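Local atomic coordinates of ferric uptake regulation protein (PDB entry 1MZB), a protein that probably regulates iron-uptake genes as a metal-dependent, DNA-binding dimer and so helps to maintain iron homeostasis. Residues Q62-A66 and G67-R71; R33-S36 and A37-Y41; R111-E114 and I115-R119. All blocks are in the same frame, centred on the assembly; numbering follows the deposited sequence.

Interaction 1 (Q62-A66 and G67-R71)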
ATOM      1  N   GLN A  62       6.821  12.982  18.299  1.00 28.98           N
ATOM      2  CA  GLN A  62       6.539  11.895  19.268  1.00 30.41           C
ATOM      3  C   GLN A  62       6.029  10.699  18.460  1.00 30.15           C
ATOM      4  O   GLN A  62       6.453   9.556  18.696  1.00 28.61           O
ATOM      5  CB  GLN A  62       5.486  12.351  20.300  1.00 30.01           C
ATOM      6  CG  GLN A  62       5.906  13.540  21.186  1.00 36.00           C
ATOM      7  CD  GLN A  62       4.929  13.893  22.306  1.00 42.20           C
ATOM      8  OE1 GLN A  62       3.707  13.975  22.100  1.00 43.72           O
ATOM      9  NE2 GLN A  62       5.473  14.118  23.516  1.00 43.34           N
ATOM     10  N   PHE A  63       5.131  10.960  17.499  1.00 29.77           N
ATOM     11  CA  PHE A  63       4.567   9.904  16.653  1.00 28.80           C
ATOM     12  C   PHE A  63       5.628   9.240  15.798  1.00 29.90           C
ATOM     13  O   PHE A  63       5.598   8.040  15.557  1.00 28.42           O
ATOM     14  CB  PHE A  63       3.486  10.465  15.711  1.00 27.39           C
ATOM     15  CG  PHE A  63       2.187  10.772  16.383  1.00 28.62           C
ATOM     16  CD1 PHE A  63       2.027  10.581  17.747  1.00 29.95           C
ATOM     17  CD2 PHE A  63       1.131  11.278  15.651  1.00 28.33           C
ATOM     18  CE1 PHE A  63       0.825  10.888  18.365  1.00 30.82           C
ATOM     19  CE2 PHE A  63      -0.083  11.594  16.271  1.00 29.07           C
ATOM     20  CZ  PHE A  63      -0.229  11.400  17.623  1.00 31.74           C
ATOM     21  N   GLU A  64       6.583  10.037  15.331  1.00 28.92           N
ATOM     22  CA  GLU A  64       7.628   9.511  14.490  1.00 30.71           C
ATOM     23  C   GLU A  64       8.541   8.547  15.256  1.00 31.41           C
ATOM     24  O   GLU A  64       8.876   7.466  14.772  1.00 31.46           O
ATOM     25  CB  GLU A  64       8.451  10.669  13.938  1.00 34.59           C
ATOM     26  CG  GLU A  64       9.543  10.232  13.016  1.00 41.53           C
ATOM     27  CD  GLU A  64      10.850  10.855  13.426  1.00 49.72           C
ATOM     28  OE1 GLU A  64      11.074  12.046  13.082  1.00 51.28           O
ATOM     29  OE2 GLU A  64      11.630  10.161  14.136  1.00 51.06           O
ATOM     30  N   ALA A  65       8.956   8.973  16.429  1.00 31.25           N
ATOM     31  CA  ALA A  65       9.849   8.170  17.268  1.00 34.91           C
ATOM     32  C   ALA A  65       9.188   6.853  17.660  1.00 36.51           C
ATOM     33  O   ALA A  65       9.849   5.804  17.746  1.00 37.12           O
ATOM     34  CB  ALA A  65      10.208   8.950  18.497  1.00 32.82           C
ATOM     35  N   ALA A  66       7.885   6.930  17.890  1.00 36.81           N
ATOM     36  CA  ALA A  66       7.073   5.788  18.281  1.00 36.50           C
ATOM     37  C   ALA A  66       6.786   4.839  17.138  1.00 37.57           C
ATOM     38  O   ALA A  66       6.393   3.691  17.365  1.00 37.76           O
ATOM     39  CB  ALA A  66       5.755   6.291  18.895  1.00 35.54           C
ATOM     40  N   GLY A  67       6.963   5.304  15.908  1.00 32.72           N
ATOM     41  CA  GLY A  67       6.695   4.451  14.773  1.00 34.67           C
ATOM     42  C   GLY A  67       5.302   4.614  14.186  1.00 31.19           C
ATOM     43  O   GLY A  67       4.951   3.902  13.251  1.00 33.39           O
ATOM     44  N   LEU A  68       4.506   5.526  14.720  1.00 30.20           N
ATOM     45  CA  LEU A  68       3.175   5.746  14.156  1.00 29.86           C
ATOM     46  C   LEU A  68       3.287   6.525  12.832  1.00 29.38           C
ATOM     47  O   LEU A  68       2.408   6.433  11.975  1.00 28.67           O
ATOM     48  CB  LEU A  68       2.319   6.549  15.118  1.00 31.08           C
ATOM     49  CG  LEU A  68       1.863   5.742  16.329  1.00 36.39           C
ATOM     50  CD1 LEU A  68       1.084   6.667  17.253  1.00 38.78           C
ATOM     51  CD2 LEU A  68       0.997   4.561  15.847  1.00 35.23           C
ATOM     52  N   VAL A  69       4.327   7.341  12.694  1.00 27.26           N
ATOM     53  CA  VAL A  69       4.501   8.079  11.422  1.00 27.82           C
ATOM     54  C   VAL A  69       5.952   7.977  10.993  1.00 29.23           C
ATOM     55  O   VAL A  69       6.811   7.620  11.801  1.00 26.93           O
ATOM     56  CB  VAL A  69       4.114   9.598  11.496  1.00 28.79           C
ATOM     57  CG1 VAL A  69       2.715   9.770  12.069  1.00 26.76           C
ATOM     58  CG2 VAL A  69       5.135  10.398  12.239  1.00 31.00           C
ATOM     59  N   VAL A  70       6.203   8.248   9.714  1.00 24.89           N
ATOM     60  CA  VAL A  70       7.550   8.227   9.175  1.00 29.26           C
ATOM     61  C   VAL A  70       7.770   9.669   8.730  1.00 30.50           C
ATOM     62  O   VAL A  70       6.841  10.298   8.233  1.00 30.63           O
ATOM     63  CB  VAL A  70       7.645   7.327   7.930  1.00 31.50           C
ATOM     64  CG1 VAL A  70       9.038   7.423   7.338  1.00 36.04           C
ATOM     65  CG2 VAL A  70       7.344   5.847   8.313  1.00 39.46           C
ATOM     66  N   ARG A  71       8.976  10.178   8.917  1.00 28.72           N
ATOM     67  CA  ARG A  71       9.307  11.532   8.502  1.00 30.08           C
ATOM     68  C   ARG A  71      10.214  11.389   7.283  1.00 31.19           C
ATOM     69  O   ARG A  71      11.156  10.582   7.263  1.00 29.42           O
ATOM     70  CB  ARG A  71      10.015  12.255   9.653  1.00 30.97           C
ATOM     71  CG  ARG A  71      10.649  13.594   9.311  1.00 32.64           C
ATOM     72  CD  ARG A  71      11.584  14.020  10.447  1.00 34.45           C
ATOM     73  NE  ARG A  71      11.969  15.420  10.397  1.00 40.84           N
ATOM     74  CZ  ARG A  71      11.751  16.282  11.386  1.00 40.15           C
ATOM     75  NH1 ARG A  71      11.144  15.880  12.508  1.00 44.98           N
ATOM     76  NH2 ARG A  71      12.144  17.538  11.256  1.00 44.80           N
TER
HETATM   77  O   HOH W   1       9.144   5.957  12.251  1.00 48.81           O
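A Schellman motif joins Phe63 and Glu64, in the last turn of helix 53-66, to Gly67 and Leu68, where the chain leaves the helix for strand 69-72. The evidence is the positive phi of Gly67 (95°), with Gly67 N donating to Glu64 O at 3.1 Å and Leu68 N making a weak bond to Phe63 O at 2.9 Å. Phe63 O takes a second, straighter bond from Val69 N at 3.2 Å, so one carbonyl holds two successive amides of the departing chain. The axes of segments 62-66 and 69-71 make an angle of 102°. Over one face of the Phe63 ring sits Leu68 CD1, which comes within 4.1 Å of Phe63 CD1, while Val69 CG1 packs on Phe63 CB at 3.8 Å. Helix 18-28 extends this apolar layer through Leu24 and Leu27. On the polar flank, Glu64 CA makes a CA-H...O contact with Val69 O at 3.4 Å, and a water donates to both Glu64 O and Val69 O. Glu64 starts with CG anti to the backbone N (chi1 -178°), then bends at chi2 and crosses Arg71 at a slant, its OE1 3.3 Å from Arg71 CD. The same OE1 stands at the guanidinium edge; the salt bridge to Arg71 NH1 is long, 3.9 Å, and the hydrogen bond from NH1 to Tyr57 OH is the stronger tie. Helix 53-66 running through a glycine turn into a two-stranded antiparallel sheet fits the junction of recognition helix and wing in a winged-helix domain, as in the Fur family.

Interaction 2 (R33-S36 and A37-Y41); sequences RHMS and AEDVY. With ZN (zinc ion), chain C.
The chain is extended at Ser36 (psi 171°) and turns into helical geometry from Ala37 onward, with Val40 N donating to Ser36 O at 3.1 Å as the first turn closes. Ser36 is the N-cap, and two reciprocal bonds with Asp39 define a capping box. In one direction Asp39 N donates to Ser36 OG at 3.0 Å; in the other, Ser36 N donates to Asp39 OD2, also at 3.0 Å and practically straight (179° at the hydrogen). That amide meets OD2 on its anti side, out of the carboxylate plane. A chi1 of 73° sets OG of Ser36 between its own N and carbonyl carbon, turned back over the first turn, where it can receive the amide of Asp39. The box thus satisfies an amide at the start of the helix and fixes the rotation of both side chains, and the carboxylate probably suits the helix dipole. Just before the cap, Met35 lies along the box: its CB is 3.8 Å from Asp39 CB, and its chain turns about the CG-SD bond so that CE meets the apolar Val40 CG2 at 3.8 Å. One residue further back, His34 NE2 binds zinc at 2.0 Å, in a site completed by Glu82, His91 and Glu102. Val40 packs on Met26 of helix 18-28 and on Val56 and Leu60 of helix 53-66; Ala37 also touches Leu60. Met35 meets Leu27 and shares a backbone hydrogen bond with Phe81 of strand 80-83, so the first turn of helix 37-46 packs on helices 18-28 and 53-66, while the residue before its cap is tied to the small sheet.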
ATOM      1  N   ARG A  33      -1.435  13.830   1.051  1.00 56.47           N
ATOM      2  CA  ARG A  33      -0.933  12.562   1.554  1.00 52.95           C
ATOM      3  C   ARG A  33       0.350  12.772   2.381  1.00 49.99           C
ATOM      4  O   ARG A  33       0.605  12.039   3.354  1.00 48.97           O
ATOM      5  CB  ARG A  33      -0.647  11.617   0.380  1.00 56.35           C
ATOM      6  CG  ARG A  33      -1.710  11.631  -0.728  1.00 59.38           C
ATOM      7  CD  ARG A  33      -1.574  10.397  -1.610  1.00 64.13           C
ATOM      8  NE  ARG A  33      -2.431  10.446  -2.794  1.00 67.80           N
ATOM      9  CZ  ARG A  33      -2.618   9.415  -3.617  1.00 69.56           C
ATOM     10  NH1 ARG A  33      -2.008   8.256  -3.377  1.00 69.08           N
ATOM     11  NH2 ARG A  33      -3.405   9.543  -4.684  1.00 69.03           N
ATOM     12  N   HIS A  34       1.123  13.787   1.988  1.00 44.45           N
ATOM     13  CA  HIS A  34       2.395  14.124   2.632  1.00 39.83           C
ATOM     14  C   HIS A  34       2.395  15.531   3.227  1.00 38.89           C
ATOM     15  O   HIS A  34       2.859  16.500   2.624  1.00 40.05           O
ATOM     16  CB  HIS A  34       3.533  13.990   1.623  1.00 37.99           C
ATOM     17  CG  HIS A  34       3.522  12.680   0.900  1.00 34.67           C
ATOM     18  ND1 HIS A  34       2.907  12.541  -0.321  1.00 36.23           N
ATOM     19  CD2 HIS A  34       3.983  11.472   1.316  1.00 36.10           C
ATOM     20  CE1 HIS A  34       2.995  11.259  -0.624  1.00 36.64           C
ATOM     21  NE2 HIS A  34       3.643  10.564   0.335  1.00 29.84           N
ATOM     22  N   MET A  35       1.915  15.612   4.451  1.00 36.47           N
ATOM     23  CA  MET A  35       1.811  16.870   5.132  1.00 33.56           C
ATOM     24  C   MET A  35       3.004  17.294   5.985  1.00 32.41           C
ATOM     25  O   MET A  35       3.621  16.495   6.683  1.00 30.82           O
ATOM     26  CB  MET A  35       0.576  16.856   6.020  1.00 36.44           C
ATOM     27  CG  MET A  35      -0.765  16.906   5.242  1.00 40.89           C
ATOM     28  SD  MET A  35      -2.152  17.021   6.370  1.00 50.61           S
ATOM     29  CE  MET A  35      -1.859  15.652   7.329  1.00 43.01           C
ATOM     30  N   SER A  36       3.275  18.586   5.933  1.00 26.68           N
ATOM     31  CA  SER A  36       4.289  19.188   6.780  1.00 27.85           C
ATOM     32  C   SER A  36       3.615  19.514   8.121  1.00 26.93           C
ATOM     33  O   SER A  36       2.364  19.431   8.265  1.00 26.04           O
ATOM     34  CB  SER A  36       4.778  20.504   6.165  1.00 25.01           C
ATOM     35  OG  SER A  36       3.772  21.490   6.302  1.00 25.82           O
ATOM     36  N   ALA A  37       4.419  19.896   9.108  1.00 26.12           N
ATOM     37  CA  ALA A  37       3.874  20.298  10.413  1.00 26.67           C
ATOM     38  C   ALA A  37       2.929  21.491  10.244  1.00 28.36           C
ATOM     39  O   ALA A  37       1.872  21.565  10.880  1.00 26.46           O
ATOM     40  CB  ALA A  37       5.018  20.662  11.385  1.00 26.54           C
ATOM     41  N   GLU A  38       3.289  22.417   9.358  1.00 27.64           N
ATOM     42  CA  GLU A  38       2.449  23.588   9.095  1.00 27.80           C
ATOM     43  C   GLU A  38       1.125  23.206   8.435  1.00 27.92           C
ATOM     44  O   GLU A  38       0.075  23.810   8.738  1.00 24.11           O
ATOM     45  CB  GLU A  38       3.197  24.592   8.196  1.00 27.00           C
ATOM     46  CG  GLU A  38       4.161  25.491   8.977  1.00 33.82           C
ATOM     47  CD  GLU A  38       4.724  26.573   8.075  1.00 35.14           C
ATOM     48  OE1 GLU A  38       3.930  27.477   7.701  1.00 33.83           O
ATOM     49  OE2 GLU A  38       5.940  26.494   7.743  1.00 31.88           O
ATOM     50  N   ASP A  39       1.169  22.232   7.518  1.00 28.53           N
ATOM     51  CA  ASP A  39      -0.060  21.766   6.864  1.00 28.43           C
ATOM     52  C   ASP A  39      -0.999  21.208   7.925  1.00 28.57           C
ATOM     53  O   ASP A  39      -2.207  21.465   7.888  1.00 27.70           O
ATOM     54  CB  ASP A  39       0.205  20.662   5.834  1.00 29.19           C
ATOM     55  CG  ASP A  39       0.983  21.144   4.598  1.00 32.89           C
ATOM     56  OD1 ASP A  39       0.816  22.320   4.177  1.00 31.25           O
ATOM     57  OD2 ASP A  39       1.750  20.322   4.036  1.00 31.71           O
ATOM     58  N   VAL A  40      -0.460  20.423   8.861  1.00 28.70           N
ATOM     59  CA  VAL A  40      -1.311  19.866   9.920  1.00 28.45           C
ATOM     60  C   VAL A  40      -1.892  21.007  10.759  1.00 29.69           C
ATOM     61  O   VAL A  40      -3.125  21.070  11.008  1.00 26.91           O
ATOM     62  CB  VAL A  40      -0.517  18.862  10.813  1.00 29.01           C
ATOM     63  CG1 VAL A  40      -1.387  18.359  11.959  1.00 30.93           C
ATOM     64  CG2 VAL A  40      -0.042  17.675   9.987  1.00 29.64           C
ATOM     65  N   TYR A  41      -1.025  21.912  11.203  1.00 27.98           N
ATOM     66  CA  TYR A  41      -1.443  23.085  11.997  1.00 28.89           C
ATOM     67  C   TYR A  41      -2.531  23.917  11.297  1.00 29.37           C
ATOM     68  O   TYR A  41      -3.580  24.276  11.911  1.00 29.93           O
ATOM     69  CB  TYR A  41      -0.198  23.963  12.278  1.00 25.95           C
ATOM     70  CG  TYR A  41      -0.508  25.316  12.853  1.00 31.62           C
ATOM     71  CD1 TYR A  41      -0.887  25.458  14.182  1.00 27.20           C
ATOM     72  CD2 TYR A  41      -0.426  26.462  12.056  1.00 31.32           C
ATOM     73  CE1 TYR A  41      -1.174  26.734  14.718  1.00 30.54           C
ATOM     74  CE2 TYR A  41      -0.714  27.726  12.574  1.00 32.96           C
ATOM     75  CZ  TYR A  41      -1.088  27.851  13.898  1.00 32.40           C
ATOM     76  OH  TYR A  41      -1.412  29.104  14.375  1.00 32.95           O
TER
HETATM   77 ZN    ZN C 202       4.173   8.736   0.952  1.00 31.30          ZN

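Interaction 3 (R111-E114 and I115-R119); sequences RQKE and IVRER
Lys113 and Arg117, one turn apart on helix 106-117, run side by side in the same direction. Both have CG beside the backbone N and then extended chains; Arg117 (chi1 -66°), extended from CG to NE, lays one face of its guanidinium over Lys113 CB, which sits toward the rim. The guanidinium also meets the lysine methylenes further out, with Arg117 NH2 3.6 Å from Lys113 CD. The two charges stay apart, Lys113 NZ lying 4.8 Å from Arg117 NH2. Beneath them the helix is regular: Arg117 N donates to Lys113 O at 2.8 Å and Glu118 N to Glu114 O at 2.9 Å. Glu114 and Glu118 also lie alongside each other, but with different first torsions: Glu114 CG stands opposite its backbone N (chi1 179°), whereas Glu118 CG lies beside it. This places Glu118 CD 3.4 Å from Glu114 CG and the two OE2 atoms, of Glu114 and Glu118, only 3.2 Å apart, their carboxylate planes turned 63° from each other. The other oxygen, Glu114 OE1, accepts from Arg111 NH1 at 3.0 Å in a salt bridge, approached from above the carboxylate plane. Met3 of the second subunit packs on Glu114, and Val4 of that subunit on Lys113 and Arg117. Such close carboxylate oxygens may raise the pKa of one of the pair, though the salt bridge to Arg111 probably offsets part of the charge.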
ATOM      1  N   ARG A 111      13.146  -8.415  -4.476  1.00 28.69           N
ATOM      2  CA  ARG A 111      14.590  -8.413  -4.752  1.00 27.49           C
ATOM      3  C   ARG A 111      15.372  -7.894  -3.528  1.00 28.38           C
ATOM      4  O   ARG A 111      16.460  -8.399  -3.224  1.00 27.79           O
ATOM      5  CB  ARG A 111      14.900  -7.573  -5.984  1.00 26.69           C
ATOM      6  CG  ARG A 111      16.386  -7.518  -6.315  1.00 28.54           C
ATOM      7  CD  ARG A 111      16.871  -8.892  -6.817  1.00 32.17           C
ATOM      8  NE  ARG A 111      18.272  -8.851  -7.217  1.00 31.29           N
ATOM      9  CZ  ARG A 111      18.970  -9.910  -7.589  1.00 34.41           C
ATOM     10  NH1 ARG A 111      18.397 -11.119  -7.623  1.00 34.41           N
ATOM     11  NH2 ARG A 111      20.244  -9.757  -7.925  1.00 30.99           N
ATOM     12  N   GLN A 112      14.847  -6.861  -2.856  1.00 26.44           N
ATOM     13  CA  GLN A 112      15.477  -6.339  -1.635  1.00 27.31           C
ATOM     14  C   GLN A 112      15.572  -7.451  -0.584  1.00 30.91           C
ATOM     15  O   GLN A 112      16.603  -7.605   0.065  1.00 31.33           O
ATOM     16  CB  GLN A 112      14.665  -5.182  -1.044  1.00 24.98           C
ATOM     17  CG  GLN A 112      14.755  -3.949  -1.906  1.00 26.20           C
ATOM     18  CD  GLN A 112      13.837  -2.824  -1.476  1.00 31.62           C
ATOM     19  OE1 GLN A 112      13.940  -1.724  -1.999  1.00 31.89           O
ATOM     20  NE2 GLN A 112      12.926  -3.094  -0.538  1.00 30.26           N
ATOM     21  N   LYS A 113      14.489  -8.205  -0.407  1.00 30.35           N
ATOM     22  CA  LYS A 113      14.488  -9.317   0.565  1.00 33.79           C
ATOM     23  C   LYS A 113      15.511 -10.388   0.186  1.00 34.66           C
ATOM     24  O   LYS A 113      16.204 -10.939   1.050  1.00 35.17           O
ATOM     25  CB  LYS A 113      13.105  -9.980   0.627  1.00 33.89           C
ATOM     26  CG  LYS A 113      12.059  -9.179   1.383  1.00 36.97           C
ATOM     27  CD  LYS A 113      10.709  -9.838   1.257  1.00 37.33           C
ATOM     28  CE  LYS A 113       9.582  -8.971   1.802  1.00 43.41           C
ATOM     29  NZ  LYS A 113       8.270  -9.542   1.322  1.00 47.35           N
ATOM     30  N   GLU A 114      15.599 -10.684  -1.102  1.00 35.28           N
ATOM     31  CA  GLU A 114      16.520 -11.709  -1.588  1.00 38.03           C
ATOM     32  C   GLU A 114      17.977 -11.316  -1.330  1.00 37.36           C
ATOM     33  O   GLU A 114      18.768 -12.138  -0.870  1.00 36.98           O
ATOM     34  CB  GLU A 114      16.275 -11.967  -3.085  1.00 39.62           C
ATOM     35  CG  GLU A 114      17.195 -13.022  -3.725  1.00 46.73           C
ATOM     36  CD  GLU A 114      16.845 -13.328  -5.192  1.00 51.64           C
ATOM     37  OE1 GLU A 114      16.291 -12.439  -5.898  1.00 51.36           O
ATOM     38  OE2 GLU A 114      17.142 -14.460  -5.644  1.00 53.80           O
ATOM     39  N   ILE A 115      18.299 -10.058  -1.622  1.00 36.03           N
ATOM     40  CA  ILE A 115      19.640  -9.474  -1.457  1.00 38.18           C
ATOM     41  C   ILE A 115      20.082  -9.587  -0.001  1.00 37.65           C
ATOM     42  O   ILE A 115      21.198  -9.991   0.300  1.00 37.48           O
ATOM     43  CB  ILE A 115      19.635  -7.958  -1.788  1.00 38.42           C
ATOM     44  CG1 ILE A 115      19.641  -7.732  -3.295  1.00 44.27           C
ATOM     45  CG2 ILE A 115      20.855  -7.265  -1.163  1.00 43.12           C
ATOM     46  CD1 ILE A 115      19.560  -6.270  -3.650  1.00 37.04           C
ATOM     47  N   VAL A 116      19.186  -9.204   0.892  1.00 35.20           N
ATOM     48  CA  VAL A 116      19.461  -9.214   2.317  1.00 37.97           C
ATOM     49  C   VAL A 116      19.523 -10.630   2.898  1.00 38.24           C
ATOM     50  O   VAL A 116      20.440 -10.961   3.645  1.00 39.52           O
ATOM     51  CB  VAL A 116      18.392  -8.351   3.029  1.00 37.68           C
ATOM     52  CG1 VAL A 116      18.534  -8.429   4.519  1.00 41.13           C
ATOM     53  CG2 VAL A 116      18.559  -6.882   2.556  1.00 36.79           C
ATOM     54  N   ARG A 117      18.571 -11.470   2.525  1.00 38.00           N
ATOM     55  CA  ARG A 117      18.542 -12.838   3.033  1.00 41.79           C
ATOM     56  C   ARG A 117      19.732 -13.675   2.575  1.00 42.68           C
ATOM     57  O   ARG A 117      20.237 -14.501   3.331  1.00 43.43           O
ATOM     58  CB  ARG A 117      17.235 -13.519   2.616  1.00 41.99           C
ATOM     59  CG  ARG A 117      16.029 -12.891   3.277  1.00 46.62           C
ATOM     60  CD  ARG A 117      14.716 -13.525   2.857  1.00 48.28           C
ATOM     61  NE  ARG A 117      13.594 -12.749   3.378  1.00 48.24           N
ATOM     62  CZ  ARG A 117      12.318 -13.086   3.227  1.00 48.49           C
ATOM     63  NH1 ARG A 117      11.988 -14.193   2.569  1.00 47.89           N
ATOM     64  NH2 ARG A 117      11.372 -12.310   3.728  1.00 51.53           N
ATOM     65  N   GLU A 118      20.186 -13.458   1.351  1.00 44.72           N
ATOM     66  CA  GLU A 118      21.301 -14.241   0.838  1.00 46.41           C
ATOM     67  C   GLU A 118      22.612 -13.810   1.543  1.00 47.61           C
ATOM     68  O   GLU A 118      23.641 -14.482   1.427  1.00 49.13           O
ATOM     69  CB  GLU A 118      21.317 -14.175  -0.733  1.00 47.45           C
ATOM     70  CG  GLU A 118      19.987 -14.835  -1.398  1.00 47.46           C
ATOM     71  CD  GLU A 118      19.933 -14.963  -2.976  1.00 51.37           C
ATOM     72  OE1 GLU A 118      20.634 -14.152  -3.647  1.00 52.49           O
ATOM     73  OE2 GLU A 118      19.167 -15.848  -3.543  1.00 38.10           O
ATOM     74  N   ARG A 119      22.560 -12.721   2.321  1.00 47.41           N
ATOM     75  CA  ARG A 119      23.725 -12.243   3.086  1.00 48.13           C
ATOM     76  C   ARG A 119      23.629 -12.622   4.571  1.00 47.41           C
ATOM     77  O   ARG A 119      24.541 -12.319   5.349  1.00 48.20           O
ATOM     78  CB  ARG A 119      23.874 -10.718   2.994  1.00 49.40           C
ATOM     79  CG  ARG A 119      24.644 -10.208   1.784  1.00 50.69           C
ATOM     80  CD  ARG A 119      24.377  -8.720   1.634  1.00 50.90           C
ATOM     81  NE  ARG A 119      25.107  -8.072   0.548  1.00 52.43           N
ATOM     82  CZ  ARG A 119      26.382  -7.703   0.617  1.00 54.09           C
ATOM     83  NH1 ARG A 119      27.090  -7.931   1.724  1.00 53.59           N
ATOM     84  NH2 ARG A 119      26.938  -7.045  -0.397  1.00 56.62           N
TER

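The three local contacts differ in place and chemistry. Interactions 1 and 2 are partly buried, belong to the helical, winged-helix part and lie about 14 Å apart between centres; helices 53-66 and 37-46, whose end and start they describe, are consecutive in the chain, and both contacts also meet helix 18-28. In interaction 1 backbone bonds do most of the polar work; in interaction 2 two side chains cap the helix. Apolar side chains fill the inner flank of each, and interaction 2 supplies a zinc ligand. Interaction 3 is a surface contact within one helix, about 35 Å between centres from interaction 2 and on the opposite side of the chain's centre. There, charged side chains dominate, and the second subunit touches it.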